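Local coordinates for putative methyl-accepting chemotaxis protein (Salmonella enterica subsp. enterica serovar Typhimurium str. LT2, PDB 6DB1), which probably senses extracellular signals for chemotaxis, its N-terminal domain being a ligand-binding helical bundle whose specific ligand is not established, at residues Val18-Val23 with Glu68-Leu73; Phe32-Arg37 with Gln58-Met63; Ser83-Ser88 with Gly129-Arg134. All blocks are in the same frame, centred on the assembly; numbering follows the deposited sequence. Where two conformers were deposited one is given.

Interaction 1 of 3, residues Val18-Val23 with Glu68-Leu73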
# COMPACT_ATOMS: atom_id res chain seq x y z
N VAL A 18 14.78 2.72 -1.58
CA VAL A 18 13.82 2.83 -0.47
C VAL A 18 12.89 4.06 -0.68
O VAL A 18 11.68 3.94 -0.42
CB VAL A 18 14.56 2.86 0.87
CG1 VAL A 18 13.63 3.14 2.05
CG2 VAL A 18 15.31 1.56 1.10
N ARG A 19 13.41 5.20 -1.15
CA ARG A 19 12.52 6.35 -1.41
C ARG A 19 11.50 5.95 -2.48
O ARG A 19 10.34 6.25 -2.36
CB ARG A 19 13.31 7.60 -1.84
CG ARG A 19 14.05 8.32 -0.72
CD ARG A 19 14.72 9.62 -1.15
NE ARG A 19 15.97 9.45 -1.90
CZ ARG A 19 17.19 9.67 -1.41
NH1 ARG A 19 18.25 9.39 -2.14
NH2 ARG A 19 17.34 10.17 -0.19
N GLN A 20 11.93 5.25 -3.52
CA GLN A 20 11.01 4.81 -4.58
C GLN A 20 9.96 3.83 -4.04
O GLN A 20 8.78 3.92 -4.40
CB GLN A 20 11.75 4.12 -5.73
CG GLN A 20 12.55 5.03 -6.64
CD GLN A 20 13.37 4.21 -7.61
OE1 GLN A 20 14.37 3.60 -7.26
NE2 GLN A 20 12.97 4.21 -8.87
N MSE A 21 10.39 2.88 -3.21
CA MSE A 21 9.48 1.87 -2.62
C MSE A 21 8.47 2.55 -1.71
O MSE A 21 7.32 2.17 -1.67
CB MSE A 21 10.29 0.77 -1.90
CG MSE A 21 9.40 -0.25 -1.17
SE MSE A 21 10.51 -1.60 -0.23
CE MSE A 21 12.11 -1.35 -1.35
N THR A 22 8.90 3.59 -1.00
CA THR A 22 8.04 4.34 -0.10
C THR A 22 7.02 5.17 -0.89
O THR A 22 5.86 5.20 -0.52
CB THR A 22 8.86 5.24 0.84
OG1 THR A 22 9.59 4.37 1.71
CG2 THR A 22 8.01 6.20 1.64
N VAL A 23 7.46 5.84 -1.96
CA VAL A 23 6.54 6.64 -2.78
C VAL A 23 5.50 5.73 -3.44
O VAL A 23 4.32 6.09 -3.55
CB VAL A 23 7.31 7.49 -3.80
CG1 VAL A 23 6.41 8.11 -4.86
CG2 VAL A 23 8.11 8.57 -3.09
N GLU A 68 3.82 12.03 -9.58
CA GLU A 68 4.80 13.01 -10.02
C GLU A 68 6.13 12.77 -9.30
O GLU A 68 7.18 12.82 -9.91
CB GLU A 68 4.30 14.43 -9.77
CG GLU A 68 3.23 14.88 -10.75
CD GLU A 68 3.57 14.63 -12.21
OE1 GLU A 68 3.07 13.63 -12.76
OE2 GLU A 68 4.33 15.42 -12.78
N GLU A 69 6.07 12.47 -8.02
CA GLU A 69 7.26 12.21 -7.22
C GLU A 69 7.93 10.91 -7.71
O GLU A 69 9.19 10.81 -7.76
CB GLU A 69 6.84 12.11 -5.75
CG GLU A 69 7.86 12.63 -4.77
CD GLU A 69 7.45 12.39 -3.32
OE1 GLU A 69 8.36 12.11 -2.51
OE2 GLU A 69 6.23 12.45 -3.01
N MSE A 70 7.13 9.93 -8.10
CA MSE A 70 7.70 8.67 -8.59
C MSE A 70 8.44 8.90 -9.85
O MSE A 70 9.56 8.40 -10.02
CB MSE A 70 6.65 7.57 -8.81
CG MSE A 70 7.29 6.17 -8.93
SE MSE A 70 7.88 5.48 -7.18
CE MSE A 70 8.65 3.83 -7.87
N LYS A 71 7.85 9.70 -10.75
CA LYS A 71 8.47 10.02 -12.06
C LYS A 71 9.81 10.74 -11.88
O LYS A 71 10.77 10.47 -12.62
CB LYS A 71 7.55 10.93 -12.88
CG LYS A 71 6.35 10.24 -13.52
CD LYS A 71 5.44 11.21 -14.21
CE LYS A 71 4.42 10.51 -15.08
NZ LYS A 71 3.35 11.44 -15.48
N ALA A 72 9.84 11.70 -10.95
CA ALA A 72 11.04 12.50 -10.67
C ALA A 72 12.20 11.62 -10.16
O ALA A 72 13.35 11.97 -10.39
CB ALA A 72 10.71 13.61 -9.69
N LEU A 73 11.88 10.49 -9.51
CA LEU A 73 12.88 9.54 -8.94
C LEU A 73 13.28 8.43 -9.91
O LEU A 73 14.23 7.71 -9.63
CB LEU A 73 12.25 8.84 -7.72
CG LEU A 73 11.96 9.68 -6.48
CD1 LEU A 73 11.29 8.83 -5.41
CD2 LEU A 73 13.23 10.30 -5.92

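Interaction 2 of 3, residues Phe32-Arg37 with Gln58-Met63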
# COMPACT_ATOMS: atom_id res chain seq x y z
N PHE A 32 -6.08 3.16 -2.49
CA PHE A 32 -7.06 2.38 -1.73
C PHE A 32 -7.93 3.33 -0.92
O PHE A 32 -9.14 3.13 -0.84
CB PHE A 32 -6.44 1.30 -0.83
CG PHE A 32 -5.74 0.18 -1.57
CD1 PHE A 32 -6.23 -0.29 -2.78
CD2 PHE A 32 -4.68 -0.48 -0.99
CE1 PHE A 32 -5.60 -1.33 -3.44
CE2 PHE A 32 -4.05 -1.53 -1.65
CZ PHE A 32 -4.52 -1.95 -2.88
N ARG A 33 -7.33 4.36 -0.35
CA ARG A 33 -8.11 5.30 0.40
C ARG A 33 -9.19 5.90 -0.50
O ARG A 33 -10.36 5.87 -0.16
CB ARG A 33 -7.25 6.40 1.02
CG ARG A 33 -6.47 5.97 2.26
CD ARG A 33 -5.65 7.10 2.82
NE ARG A 33 -5.05 6.74 4.09
CZ ARG A 33 -4.27 7.55 4.80
NH1 ARG A 33 -3.98 8.75 4.33
NH2 ARG A 33 -3.80 7.15 5.96
N PHE A 34 -8.77 6.41 -1.65
CA PHE A 34 -9.66 7.05 -2.58
C PHE A 34 -10.93 6.22 -2.81
O PHE A 34 -12.01 6.78 -2.82
CB PHE A 34 -8.98 7.26 -3.93
CG PHE A 34 -9.94 7.62 -5.03
CD1 PHE A 34 -10.42 8.91 -5.16
CD2 PHE A 34 -10.40 6.65 -5.91
CE1 PHE A 34 -11.33 9.23 -6.15
CE2 PHE A 34 -11.31 6.98 -6.90
CZ PHE A 34 -11.78 8.26 -7.01
N VAL A 35 -10.78 4.91 -3.00
CA VAL A 35 -11.89 4.04 -3.28
C VAL A 35 -12.85 4.00 -2.09
O VAL A 35 -14.05 3.95 -2.29
CB VAL A 35 -11.42 2.62 -3.64
CG1 VAL A 35 -12.59 1.65 -3.75
CG2 VAL A 35 -10.60 2.61 -4.93
N THR A 36 -12.33 4.03 -0.87
CA THR A 36 -13.17 3.97 0.31
C THR A 36 -13.80 5.34 0.59
O THR A 36 -15.00 5.44 0.86
CB THR A 36 -12.40 3.49 1.54
OG1 THR A 36 -11.43 4.48 1.89
CG2 THR A 36 -11.71 2.16 1.33
N ARG A 37 -12.97 6.38 0.50
CA ARG A 37 -13.38 7.76 0.72
C ARG A 37 -14.63 8.05 -0.12
O ARG A 37 -15.69 8.44 0.40
CB ARG A 37 -12.25 8.71 0.30
CG ARG A 37 -10.86 8.31 0.80
CD ARG A 37 -10.36 8.91 2.10
NE ARG A 37 -9.87 10.27 1.92
CZ ARG A 37 -9.13 10.94 2.80
NH1 ARG A 37 -8.77 12.19 2.56
NH2 ARG A 37 -8.76 10.35 3.92
N GLN A 58 -8.96 14.89 -2.01
CA GLN A 58 -7.66 14.96 -1.35
C GLN A 58 -6.82 13.73 -1.71
O GLN A 58 -5.64 13.84 -1.97
CB GLN A 58 -7.83 15.06 0.17
CG GLN A 58 -6.53 14.86 0.95
CD GLN A 58 -6.71 15.08 2.43
OE1 GLN A 58 -6.36 14.23 3.24
NE2 GLN A 58 -7.27 16.22 2.79
N SER A 59 -7.46 12.57 -1.70
CA SER A 59 -6.78 11.33 -2.01
C SER A 59 -6.36 11.31 -3.49
O SER A 59 -5.22 10.98 -3.79
CB SER A 59 -7.64 10.15 -1.63
OG SER A 59 -7.87 10.13 -0.22
N LEU A 60 -7.27 11.68 -4.39
CA LEU A 60 -6.97 11.73 -5.81
C LEU A 60 -5.77 12.65 -6.02
O LEU A 60 -4.80 12.28 -6.69
CB LEU A 60 -8.20 12.22 -6.58
CG LEU A 60 -8.06 12.34 -8.09
CD1 LEU A 60 -9.42 12.23 -8.76
CD2 LEU A 60 -7.38 13.64 -8.51
N GLU A 61 -5.81 13.82 -5.39
CA GLU A 61 -4.73 14.77 -5.51
C GLU A 61 -3.44 14.19 -4.91
O GLU A 61 -2.36 14.41 -5.47
CB GLU A 61 -5.11 16.10 -4.86
CG GLU A 61 -4.98 17.27 -5.81
CD GLU A 61 -3.59 17.43 -6.38
OE1 GLU A 61 -3.48 17.96 -7.51
OE2 GLU A 61 -2.61 17.04 -5.70
N ASN A 62 -3.53 13.42 -3.82
CA ASN A 62 -2.32 12.81 -3.21
C ASN A 62 -1.75 11.73 -4.15
O ASN A 62 -0.53 11.56 -4.23
CB ASN A 62 -2.60 12.25 -1.82
CG ASN A 62 -2.76 13.31 -0.74
OD1 ASN A 62 -2.36 14.46 -0.92
ND2 ASN A 62 -3.28 12.91 0.41
N MSE A 63 -2.63 11.00 -4.84
CA MSE A 63 -2.23 9.95 -5.78
C MSE A 63 -1.50 10.56 -6.96
O MSE A 63 -0.51 10.01 -7.44
CB MSE A 63 -3.51 9.24 -6.20
CG MSE A 63 -3.30 7.84 -6.79
SE MSE A 63 -5.05 6.99 -7.14
CE MSE A 63 -4.45 5.86 -8.64

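Interaction 3 of 3, residues Ser83-Ser88 with Gly129-Arg134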
# COMPACT_ATOMS: atom_id res chain seq x y z
N SER A 83 10.58 0.13 -14.19
CA SER A 83 10.26 1.47 -13.76
C SER A 83 9.15 2.03 -14.66
O SER A 83 8.18 2.61 -14.18
CB SER A 83 11.49 2.33 -13.77
OG SER A 83 11.17 3.63 -13.36
N ARG A 84 9.28 1.80 -15.97
CA ARG A 84 8.33 2.25 -16.98
C ARG A 84 6.95 1.60 -16.85
O ARG A 84 5.94 2.26 -17.07
CB ARG A 84 8.89 1.99 -18.38
CG ARG A 84 9.65 3.18 -18.93
CD ARG A 84 8.66 4.19 -19.49
NE ARG A 84 9.07 5.58 -19.32
CZ ARG A 84 8.50 6.41 -18.46
NH1 ARG A 84 7.47 6.01 -17.73
NH2 ARG A 84 8.93 7.66 -18.37
N GLU A 85 6.92 0.32 -16.58
CA GLU A 85 5.66 -0.37 -16.42
C GLU A 85 4.86 0.28 -15.28
O GLU A 85 3.67 0.55 -15.41
CB GLU A 85 5.95 -1.85 -16.15
CG GLU A 85 4.79 -2.76 -16.48
CD GLU A 85 4.96 -4.17 -15.95
OE1 GLU A 85 5.95 -4.83 -16.33
OE2 GLU A 85 4.11 -4.60 -15.17
N VAL A 86 5.54 0.53 -14.16
CA VAL A 86 4.94 1.10 -12.96
C VAL A 86 4.33 2.48 -13.25
O VAL A 86 3.17 2.72 -12.92
CB VAL A 86 5.98 1.20 -11.83
CG1 VAL A 86 5.58 2.18 -10.74
CG2 VAL A 86 6.28 -0.17 -11.25
N LEU A 87 5.10 3.37 -13.84
CA LEU A 87 4.62 4.73 -14.12
C LEU A 87 3.46 4.72 -15.12
O LEU A 87 2.51 5.49 -14.96
CB LEU A 87 5.79 5.57 -14.65
CG LEU A 87 6.97 5.74 -13.70
CD1 LEU A 87 8.12 6.48 -14.38
CD2 LEU A 87 6.55 6.46 -12.44
N SER A 88 3.51 3.87 -16.14
CA SER A 88 2.43 3.85 -17.13
C SER A 88 1.14 3.28 -16.54
O SER A 88 0.08 3.80 -16.81
CB SER A 88 2.83 3.09 -18.35
OG SER A 88 3.81 3.81 -19.06
N GLY A 129 -1.27 -3.22 -9.80
CA GLY A 129 -0.81 -4.17 -8.79
C GLY A 129 0.25 -5.11 -9.34
O GLY A 129 1.18 -5.49 -8.61
N ALA A 130 0.14 -5.48 -10.62
CA ALA A 130 1.11 -6.44 -11.19
C ALA A 130 2.46 -5.75 -11.37
O ALA A 130 3.53 -6.33 -11.12
CB ALA A 130 0.61 -7.00 -12.50
N SER A 131 2.41 -4.49 -11.79
CA SER A 131 3.64 -3.73 -11.95
C SER A 131 4.26 -3.47 -10.56
O SER A 131 5.45 -3.58 -10.39
CB SER A 131 3.39 -2.42 -12.69
OG SER A 131 2.81 -2.67 -13.95
N ALA A 132 3.44 -3.12 -9.58
CA ALA A 132 3.98 -2.86 -8.25
C ALA A 132 4.67 -4.12 -7.72
O ALA A 132 5.69 -4.01 -7.06
CB ALA A 132 2.90 -2.37 -7.31
N GLU A 133 4.12 -5.30 -8.03
CA GLU A 133 4.73 -6.57 -7.61
C GLU A 133 6.09 -6.75 -8.30
O GLU A 133 7.06 -7.17 -7.69
CB GLU A 133 3.85 -7.77 -7.99
CG GLU A 133 2.53 -7.83 -7.23
CD GLU A 133 2.41 -8.92 -6.18
OE1 GLU A 133 3.38 -9.67 -6.00
OE2 GLU A 133 1.34 -9.00 -5.54
N ARG A 134 6.13 -6.45 -9.58
CA ARG A 134 7.35 -6.59 -10.35
C ARG A 134 8.41 -5.66 -9.74
O ARG A 134 9.58 -6.03 -9.58
CB ARG A 134 7.05 -6.31 -11.82
CG ARG A 134 7.88 -7.13 -12.79
CD ARG A 134 7.34 -7.19 -14.21
NE ARG A 134 7.77 -6.10 -15.08
CZ ARG A 134 8.88 -6.12 -15.83
NH1 ARG A 134 9.70 -7.16 -15.79
NH2 ARG A 134 9.16 -5.09 -16.61

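Interaction 1 of 3, residues Val18-Val23 with Glu68-Leu73
Val23 of Val18-Val23 packs between Met70 and Leu73 of Glu68-Leu73, joining the first two helices of an antiparallel four-helix bundle. The axes of the two segments, which lie on helix 13-46 and helix 54-73, approach to 9.7 Å at 159°, and the contact is mostly apolar. The torsion of Val23 splits its two methyls: CG1, anti to the backbone N (chi1 168°), slides alongside Met70, modelled as selenomethionine, and lies 3.8 Å from its SE. CG2 takes the other side and meets Leu73 CD1 at 3.9 Å. The CB and CG of Gln20 join this layer, CG passing Leu73 CB at 4.0 Å and CB facing the Met70 CE methyl. Beyond Met70 the packing carries on to Phe135 of helix 110-144 and to Leu87 and Trp90 of helix 80-105, so this selenomethionine reaches into the middle of the bundle.

The polar ends look elsewhere. Gln20 NE2 is hydrogen-bonded to Pro75 O, in the loop just past helix 54-73, while Leu73 O accepts from His16 NE2, one turn before Gln20. Glu69 sends its carboxylate across the Val23 CG2 methyl, with its OE1 3.6 Å away, and its charge is paired through OE2 with Lys66. Bent at chi2 (75°), the Met70 chain brings SE to 3.3 Å from the backbone O of Gln20.

Interaction 2 of 3, residues Phe32-Arg37 with Gln58-Met63
Phe34 and Ser59 stand where the backbones of Phe32-Arg37 and Gln58-Met63 come nearest, their CA atoms 5.2 Å apart, with the two segment axes 8.7 Å apart and running antiparallel at 163°. The small Ser59 side chain is consistent with so close an approach; its CB rests 3.8 Å from Phe34 CA. The Phe34 side chain starts out anti to the backbone N (chi1 166°), which carries the ring past Ser59, and CD1 lies obliquely against Leu60 CB at 4.2 Å. From there the ring continues to Val98 and Met102 of helix 80-105, and Leu60 touches Val98 as well. The pair thus forms one wall of the antiparallel four-helix bundle of this domain, with helix 80-105 covering the inner side.

Toward the outer side the contact turns polar around Arg37, a residue deposited in two conformers, of which one is described. Its chain bends at chi2 and chi3 and folds over Ser59, so that Ser59 OG sits over one face of the guanidinium. Ser59 OG is 2.9 Å from Arg37 NE, but the angle is too poor for a hydrogen bond. At the guanidinium edge, Arg37 NH1 gives a weak bond to Gln58 OE1 (3.2 Å, 138° at the hydrogen), with the guanidinium and amide planes well turned from each other. The stronger partner of NH1 is the backbone O of Pro55, near the start of helix 54-73, and Pro55 O also accepts a weak bond from Ser59 OG.

Interaction 3 of 3, residues Ser83-Ser88 with Gly129-Arg134
The carboxylate of Glu85 and the guanidinium of Arg134 lie almost in one plane, 5° apart, with Glu85 OE1 set at the guanidinium edge and their chains crossing at about a right angle. OE1 faces the side carrying NE and NH2. Arg134 NE to Glu85 OE1 is a salt bridge of 2.5 Å, yet its N-H...O angle of 129° makes the hydrogen bond a weak one, and so short a distance is best read with caution. Arg134 NH2 is farther off, 3.2 Å from Glu85 OE1. This pairing bridges Ser83-Ser88 and Gly129-Arg134, whose axes approach to 8.6 Å; they lie on 80-105 and 110-144, the last two helices of the antiparallel four-helix bundle.

The other carboxylate oxygen is held too. Ser131 OG donates to Glu85 OE2 at 2.6 Å, meeting it on the anti side and somewhat out of the carboxylate plane, so the two oxygens are tied to residues almost one turn apart on the same helix. Glu85 reaches them with CG anti to the backbone N (chi1 -158°) and an extended chain. Ala127 O, a turn earlier, is also within hydrogen-bonding reach of Ser131 OG and competes with the carboxylate for its single proton. Arg134 meanwhile lies against Asp81 and Ile82 near the start of helix 80-105.

Inside this polar edge the helices come close at Val86 and Ser131, whose CA atoms are 5.1 Å apart. Ala132, facing away from helix 80-105, packs on Arg33 of the second subunit. At the inner side Val86 CG2 rests 3.6 Å from the backbone O of Ser131.

Starting from the N terminus, helix 13-46 leads down the bundle and helix 54-73 returns beside it. Interaction 2 closes the inner loop of this hairpin, and interaction 1 closes the wider loop around it, with their centres 18 Å apart along the same helix pair. After the connection following helix 54-73, interaction 3 closes a separate loop between helices 80-105 and 110-144, in series with the others; none cross. Among the places where the two hairpins meet, Leu87 CD2 packs against Met70 CG at 3.6 Å, so interactions 1 and 3 touch. All three adjoin the second subunit; in interaction 3, Glu133 forms a salt bridge with Arg37 of that subunit.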